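Local coordinates for protein 2-C-methyl-D-erythritol 4-phosphate cytidylyltransferase (Thermus thermophilus HB8, PDB 2PX7) that probably catalyses the transfer of a cytidylyl group from CTP to 2-C-methyl-D-erythritol 4-phosphate, a step of the non-mevalonate isoprenoid pathway, at residues 25-30 with 104-109; 66-71 with 82-87. One frame throughout, in Å; residues are numbered along the deposited sequence.

Interaction 1. Residues 25-30 with 104-109; sequences EVSVLI and ASLPLV
Val26 meets two leucines with different branches: its CG1 lies 4.1 Å from Leu106 CD1, while CG2 turns to Leu108 CD2 at 4.2 Å. Both pairs meet at a slant. The same Leu106 methyl also rests against the Val26 backbone, Leu106 CD1 being 3.4 Å from Val26 C. Leu106 reaches it because CG stands anti to its own carbonyl carbon, beside the backbone N (chi1 -59°).

At Ser27 the contact passes to the main chain. Ser27 N gives Leu108 O a weak hydrogen bond of 3.3 Å, bent to 135° at the hydrogen. Ser27 O in turn receives the CA-H of Val109, 3.1 Å away, and is hydrogen-bonded to the backbone of Leu110 just beyond the segment. Ser27 and Val109 form a parallel bridge, their CA atoms 4.7 Å apart. The Ser27 CB packs on Leu106 CB, and OG is hydrogen-bonded to the carboxylate oxygen OE1 of Glu67, which also takes the backbone N-H of Ser105; one buried hydroxyl is thus satisfied by a residue of the next strand.

Leu29 follows on the same face as Ser27, with CD1 4.1 Å from Val109 CG1 and CD2 4.3 Å from Ala104 CB. Helix 175-188 touches this face through Thr175 and Leu178, both against Val109. A first strand paired in parallel with the fourth is characteristic of the Rossmann-like alpha/beta core of IspD cytidylyltransferases.

Interaction 2. Residues 66-71 with 82-87; sequences AEVLVA and LGAVFL
Phe86 lies alongside Val70, its ring meeting the valine obliquely, with CD1 and CE1 the nearest ring atoms. Phe86 CD1 is 3.6 Å from Val70 CB, and Phe86 CE1 3.7 Å from Val70 CG1. The ring is set there by a CG beside the backbone N of Phe86 (chi1 -64°), and it also touches Pro78 and Pro79 of the loop between the two strands. The other branch of Val70, CG2, reaches Ala84 CB at 3.9 Å. An alanine at Val70 would remove both methyls and is likely to open a gap between Phe86 and Ala84, with the ring freer to turn.

On the opposite face Leu69 and Val85 run alongside each other in the same direction, with CD2 of Leu69 3.8 Å from CB of Val85. Between the faces runs a regular parallel ladder: Val85 N gives its hydrogen to Val68 O at 2.9 Å, Val70 N to Val85 O at 2.8 Å, and Leu87 N to Val70 O at 2.9 Å. All three are straight, 159° to 170° at the hydrogen. The ladder begins just after Gly83, the centre of an inverse gamma turn.

Strand 85-88 is the outermost on this side of the chain's sheet. Helix 54-61 covers Val68 and Val70, helix 93-103 packs on Leu69, Ala71 and Leu87 from the other face, and strand 27-31 flanks 67-72 on its inner side.

In the fold
From the N terminus the chain lays down strand 27-31, passes through helix 54-61 and enters strand 67-72. A short connection without helix then leads to strand 85-88, and interaction 2 closes that small loop. Helix 93-103 carries the chain back across to strand 108-111, where interaction 1 closes the larger loop, so that interaction 2 is nested inside it. The two contacts, with centres 10 Å apart, share one sheet: strands 27-31 and 67-72 are neighbours, and Val28 N lies 2.7 Å from Glu67 O, a probable hydrogen bond. With that middle pairing, the two contacts give the order 85-88, 67-72, 27-31, 108-111, four consecutive parallel strands of the mixed sheet.

Interaction 1. Residues 25-30 with 104-109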
ATOM      1  N   GLU A  25      10.957  -1.118  27.795  1.00 52.99           N
ATOM      2  CA  GLU A  25      10.873   0.061  26.917  1.00 49.73           C
ATOM      3  C   GLU A  25      10.401   1.314  27.682  1.00 48.97           C
ATOM      4  O   GLU A  25      11.144   1.769  28.553  1.00 49.11           O
ATOM      5  CB  GLU A  25      10.058  -0.215  25.648  1.00 50.61           C
ATOM      6  CG  GLU A  25      10.832  -0.922  24.538  1.00 49.45           C
ATOM      7  CD  GLU A  25      10.022  -1.071  23.259  1.00 49.58           C
ATOM      8  OE1 GLU A  25       8.790  -1.257  23.328  1.00 51.75           O
ATOM      9  OE2 GLU A  25      10.611  -1.020  22.173  1.00 49.50           O
ATOM     10  N   VAL A  26       9.218   1.877  27.344  1.00 47.65           N
ATOM     11  CA  VAL A  26       8.670   3.206  27.887  1.00 45.12           C
ATOM     12  C   VAL A  26       7.109   3.551  27.679  1.00 43.17           C
ATOM     13  O   VAL A  26       6.288   2.733  28.042  1.00 42.75           O
ATOM     14  CB  VAL A  26       9.660   4.424  27.706  1.00 45.63           C
ATOM     15  CG1 VAL A  26      10.562   4.561  28.918  1.00 47.27           C
ATOM     16  CG2 VAL A  26      10.536   4.295  26.479  1.00 46.96           C
ATOM     17  N   SER A  27       6.675   4.703  27.145  1.00 40.87           N
ATOM     18  CA  SER A  27       5.191   5.042  27.164  1.00 39.14           C
ATOM     19  C   SER A  27       4.279   4.951  25.864  1.00 37.57           C
ATOM     20  O   SER A  27       4.374   5.777  24.968  1.00 36.82           O
ATOM     21  CB  SER A  27       5.008   6.402  27.838  1.00 40.28           C
ATOM     22  OG  SER A  27       3.769   6.524  28.507  1.00 40.47           O
ATOM     23  N   VAL A  28       3.363   3.983  25.792  1.00 35.11           N
ATOM     24  CA  VAL A  28       2.628   3.693  24.543  1.00 33.70           C
ATOM     25  C   VAL A  28       1.164   4.165  24.572  1.00 31.89           C
ATOM     26  O   VAL A  28       0.402   3.781  25.464  1.00 31.46           O
ATOM     27  CB  VAL A  28       2.679   2.164  24.186  1.00 32.95           C
ATOM     28  CG1 VAL A  28       1.849   1.868  22.972  1.00 32.92           C
ATOM     29  CG2 VAL A  28       4.122   1.681  23.977  1.00 32.26           C
ATOM     30  N   LEU A  29       0.770   4.988  23.595  1.00 29.47           N
ATOM     31  CA  LEU A  29      -0.611   5.498  23.535  1.00 27.94           C
ATOM     32  C   LEU A  29      -1.356   4.883  22.374  1.00 27.44           C
ATOM     33  O   LEU A  29      -0.909   4.988  21.235  1.00 27.03           O
ATOM     34  CB  LEU A  29      -0.653   7.035  23.441  1.00 27.46           C
ATOM     35  CG  LEU A  29       0.359   7.820  24.291  1.00 27.19           C
ATOM     36  CD1 LEU A  29       0.169   9.339  24.106  1.00 26.15           C
ATOM     37  CD2 LEU A  29       0.220   7.436  25.764  1.00 28.16           C
ATOM     38  N   ILE A  30      -2.486   4.245  22.679  1.00 27.14           N
ATOM     39  CA  ILE A  30      -3.343   3.592  21.693  1.00 28.15           C
ATOM     40  C   ILE A  30      -4.728   4.277  21.597  1.00 29.17           C
ATOM     41  O   ILE A  30      -5.669   3.881  22.297  1.00 29.12           O
ATOM     42  CB  ILE A  30      -3.518   2.056  22.010  1.00 27.81           C
ATOM     43  CG1 ILE A  30      -2.169   1.346  22.290  1.00 26.50           C
ATOM     44  CG2 ILE A  30      -4.410   1.346  20.973  1.00 27.34           C
ATOM     45  CD1 ILE A  30      -1.088   1.342  21.138  1.00 25.29           C
ATOM     46  N   ALA A 104       0.172  10.002  30.386  1.00 34.95           N
ATOM     47  CA  ALA A 104       1.500   9.431  30.116  1.00 34.80           C
ATOM     48  C   ALA A 104       2.490   9.782  31.240  1.00 34.99           C
ATOM     49  O   ALA A 104       2.550  10.929  31.656  1.00 34.57           O
ATOM     50  CB  ALA A 104       2.023   9.910  28.750  1.00 34.16           C
ATOM     51  N   SER A 105       3.253   8.799  31.733  1.00 35.41           N
ATOM     52  CA  SER A 105       4.155   9.042  32.865  1.00 36.10           C
ATOM     53  C   SER A 105       5.628   9.109  32.482  1.00 35.87           C
ATOM     54  O   SER A 105       6.456   9.622  33.253  1.00 35.86           O
ATOM     55  CB  SER A 105       3.918   8.026  34.001  1.00 37.05           C
ATOM     56  OG  SER A 105       4.239   6.706  33.597  1.00 39.59           O
ATOM     57  N   LEU A 106       5.948   8.647  31.272  1.00 34.59           N
ATOM     58  CA  LEU A 106       7.334   8.552  30.814  1.00 33.97           C
ATOM     59  C   LEU A 106       7.662   9.630  29.754  1.00 33.53           C
ATOM     60  O   LEU A 106       6.767  10.080  29.039  1.00 33.03           O
ATOM     61  CB  LEU A 106       7.603   7.123  30.318  1.00 34.38           C
ATOM     62  CG  LEU A 106       7.351   6.077  31.426  1.00 34.88           C
ATOM     63  CD1 LEU A 106       6.989   4.726  30.859  1.00 36.54           C
ATOM     64  CD2 LEU A 106       8.551   5.961  32.385  1.00 36.61           C
ATOM     65  N   PRO A 107       8.933  10.077  29.685  1.00 33.17           N
ATOM     66  CA  PRO A 107       9.324  11.192  28.810  1.00 32.71           C
ATOM     67  C   PRO A 107       9.406  10.884  27.314  1.00 32.41           C
ATOM     68  O   PRO A 107       9.745  11.775  26.514  1.00 30.66           O
ATOM     69  CB  PRO A 107      10.706  11.582  29.339  1.00 33.32           C
ATOM     70  CG  PRO A 107      11.264  10.318  29.889  1.00 33.63           C
ATOM     71  CD  PRO A 107      10.078   9.586  30.484  1.00 33.53           C
ATOM     72  N   LEU A 108       9.098   9.637  26.951  1.00 32.21           N
ATOM     73  CA  LEU A 108       9.058   9.220  25.553  1.00 31.98           C
ATOM     74  C   LEU A 108       7.737   8.515  25.270  1.00 30.70           C
ATOM     75  O   LEU A 108       7.273   7.724  26.088  1.00 30.35           O
ATOM     76  CB  LEU A 108      10.252   8.307  25.246  1.00 32.64           C
ATOM     77  CG  LEU A 108      10.709   8.331  23.791  1.00 35.50           C
ATOM     78  CD1 LEU A 108      11.616   9.499  23.516  1.00 36.28           C
ATOM     79  CD2 LEU A 108      11.420   7.036  23.460  1.00 40.52           C
ATOM     80  N   VAL A 109       7.112   8.825  24.132  1.00 29.46           N
ATOM     81  CA  VAL A 109       5.835   8.199  23.776  1.00 28.19           C
ATOM     82  C   VAL A 109       5.864   7.555  22.406  1.00 27.27           C
ATOM     83  O   VAL A 109       6.481   8.073  21.497  1.00 26.69           O
ATOM     84  CB  VAL A 109       4.605   9.174  23.804  1.00 27.94           C
ATOM     85  CG1 VAL A 109       4.134   9.384  25.185  1.00 30.27           C
ATOM     86  CG2 VAL A 109       4.904  10.529  23.089  1.00 27.32           C
TER

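Interaction 2. Residues 66-71 with 82-87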
ATOM      1  N   ALA A  66       6.964  -0.100  29.140  1.00 37.83           N
ATOM      2  CA  ALA A  66       6.755   0.134  30.570  1.00 37.54           C
ATOM      3  C   ALA A  66       5.299   0.518  30.905  1.00 37.07           C
ATOM      4  O   ALA A  66       4.801   0.188  31.976  1.00 36.73           O
ATOM      5  CB  ALA A  66       7.750   1.177  31.105  1.00 37.28           C
ATOM      6  N   GLU A  67       4.620   1.187  29.968  1.00 36.59           N
ATOM      7  CA  GLU A  67       3.248   1.681  30.176  1.00 35.68           C
ATOM      8  C   GLU A  67       2.475   1.703  28.847  1.00 34.84           C
ATOM      9  O   GLU A  67       2.942   2.278  27.855  1.00 34.75           O
ATOM     10  CB  GLU A  67       3.307   3.085  30.792  1.00 35.66           C
ATOM     11  CG  GLU A  67       1.962   3.771  31.006  1.00 35.91           C
ATOM     12  CD  GLU A  67       2.111   5.177  31.587  1.00 36.59           C
ATOM     13  OE1 GLU A  67       2.645   6.076  30.897  1.00 35.03           O
ATOM     14  OE2 GLU A  67       1.671   5.385  32.740  1.00 39.21           O
ATOM     15  N   VAL A  68       1.322   1.041  28.822  1.00 33.91           N
ATOM     16  CA  VAL A  68       0.416   1.076  27.677  1.00 33.18           C
ATOM     17  C   VAL A  68      -0.905   1.726  28.123  1.00 33.04           C
ATOM     18  O   VAL A  68      -1.528   1.299  29.107  1.00 32.88           O
ATOM     19  CB  VAL A  68       0.155  -0.323  27.067  1.00 33.19           C
ATOM     20  CG1 VAL A  68      -0.711  -0.220  25.803  1.00 32.28           C
ATOM     21  CG2 VAL A  68       1.478  -1.068  26.759  1.00 33.24           C
ATOM     22  N   LEU A  69      -1.305   2.770  27.402  1.00 31.96           N
ATOM     23  CA  LEU A  69      -2.542   3.502  27.688  1.00 31.06           C
ATOM     24  C   LEU A  69      -3.441   3.418  26.473  1.00 30.48           C
ATOM     25  O   LEU A  69      -3.015   3.716  25.352  1.00 29.46           O
ATOM     26  CB  LEU A  69      -2.222   4.960  28.021  1.00 31.19           C
ATOM     27  CG  LEU A  69      -1.346   5.217  29.255  1.00 32.52           C
ATOM     28  CD1 LEU A  69      -0.695   6.576  29.184  1.00 31.83           C
ATOM     29  CD2 LEU A  69      -2.168   5.113  30.551  1.00 33.28           C
ATOM     30  N   VAL A  70      -4.679   2.996  26.699  1.00 30.21           N
ATOM     31  CA  VAL A  70      -5.626   2.709  25.628  1.00 30.49           C
ATOM     32  C   VAL A  70      -6.891   3.544  25.797  1.00 31.53           C
ATOM     33  O   VAL A  70      -7.441   3.634  26.902  1.00 31.50           O
ATOM     34  CB  VAL A  70      -6.017   1.205  25.604  1.00 30.37           C
ATOM     35  CG1 VAL A  70      -7.019   0.906  24.464  1.00 28.85           C
ATOM     36  CG2 VAL A  70      -4.771   0.323  25.477  1.00 29.80           C
ATOM     37  N   ALA A  71      -7.346   4.136  24.696  1.00 31.93           N
ATOM     38  CA  ALA A  71      -8.596   4.875  24.662  1.00 32.89           C
ATOM     39  C   ALA A  71      -9.666   4.023  24.009  1.00 34.17           C
ATOM     40  O   ALA A  71      -9.437   3.457  22.933  1.00 34.83           O
ATOM     41  CB  ALA A  71      -8.427   6.171  23.901  1.00 32.77           C
ATOM     42  N   LEU A  82      -5.538  -7.618  30.788  1.00 55.20           N
ATOM     43  CA  LEU A  82      -4.528  -7.221  29.815  1.00 53.99           C
ATOM     44  C   LEU A  82      -3.574  -6.250  30.490  1.00 52.90           C
ATOM     45  O   LEU A  82      -3.923  -5.628  31.493  1.00 53.37           O
ATOM     46  CB  LEU A  82      -5.191  -6.580  28.597  1.00 54.28           C
ATOM     47  CG  LEU A  82      -6.365  -7.337  27.968  1.00 54.67           C
ATOM     48  CD1 LEU A  82      -7.071  -6.447  26.960  1.00 55.51           C
ATOM     49  CD2 LEU A  82      -5.914  -8.647  27.315  1.00 54.97           C
ATOM     50  N   GLY A  83      -2.362  -6.123  29.968  1.00 51.40           N
ATOM     51  CA  GLY A  83      -1.408  -5.204  30.574  1.00 49.92           C
ATOM     52  C   GLY A  83      -1.545  -3.828  29.949  1.00 48.54           C
ATOM     53  O   GLY A  83      -0.766  -3.481  29.033  1.00 49.24           O
ATOM     54  N   ALA A  84      -2.544  -3.068  30.416  1.00 45.88           N
ATOM     55  CA  ALA A  84      -2.851  -1.730  29.899  1.00 43.67           C
ATOM     56  C   ALA A  84      -3.792  -0.959  30.834  1.00 42.27           C
ATOM     57  O   ALA A  84      -4.586  -1.556  31.554  1.00 41.88           O
ATOM     58  CB  ALA A  84      -3.466  -1.819  28.498  1.00 43.46           C
ATOM     59  N   VAL A  85      -3.696   0.369  30.806  1.00 40.30           N
ATOM     60  CA  VAL A  85      -4.646   1.249  31.501  1.00 38.50           C
ATOM     61  C   VAL A  85      -5.606   1.869  30.475  1.00 37.36           C
ATOM     62  O   VAL A  85      -5.174   2.315  29.421  1.00 36.08           O
ATOM     63  CB  VAL A  85      -3.902   2.311  32.363  1.00 38.74           C
ATOM     64  CG1 VAL A  85      -4.856   3.395  32.877  1.00 38.31           C
ATOM     65  CG2 VAL A  85      -3.166   1.624  33.538  1.00 38.53           C
ATOM     66  N   PHE A  86      -6.903   1.852  30.777  1.00 36.27           N
ATOM     67  CA  PHE A  86      -7.949   2.282  29.842  1.00 36.18           C
ATOM     68  C   PHE A  86      -8.634   3.583  30.260  1.00 36.33           C
ATOM     69  O   PHE A  86      -8.855   3.820  31.448  1.00 36.31           O
ATOM     70  CB  PHE A  86      -9.004   1.187  29.681  1.00 36.06           C
ATOM     71  CG  PHE A  86      -8.472  -0.082  29.075  1.00 36.64           C
ATOM     72  CD1 PHE A  86      -8.566  -0.299  27.704  1.00 36.44           C
ATOM     73  CD2 PHE A  86      -7.869  -1.054  29.873  1.00 37.09           C
ATOM     74  CE1 PHE A  86      -8.064  -1.469  27.132  1.00 38.60           C
ATOM     75  CE2 PHE A  86      -7.364  -2.238  29.315  1.00 38.44           C
ATOM     76  CZ  PHE A  86      -7.458  -2.443  27.938  1.00 37.50           C
ATOM     77  N   LEU A  87      -8.960   4.420  29.278  1.00 36.17           N
ATOM     78  CA  LEU A  87      -9.756   5.627  29.500  1.00 35.98           C
ATOM     79  C   LEU A  87     -10.749   5.758  28.353  1.00 35.52           C
ATOM     80  O   LEU A  87     -10.646   5.037  27.353  1.00 34.89           O
ATOM     81  CB  LEU A  87      -8.894   6.899  29.540  1.00 36.65           C
ATOM     82  CG  LEU A  87      -7.376   7.059  29.615  1.00 38.27           C
ATOM     83  CD1 LEU A  87      -7.037   8.539  29.588  1.00 39.32           C
ATOM     84  CD2 LEU A  87      -6.769   6.435  30.871  1.00 42.49           C
TER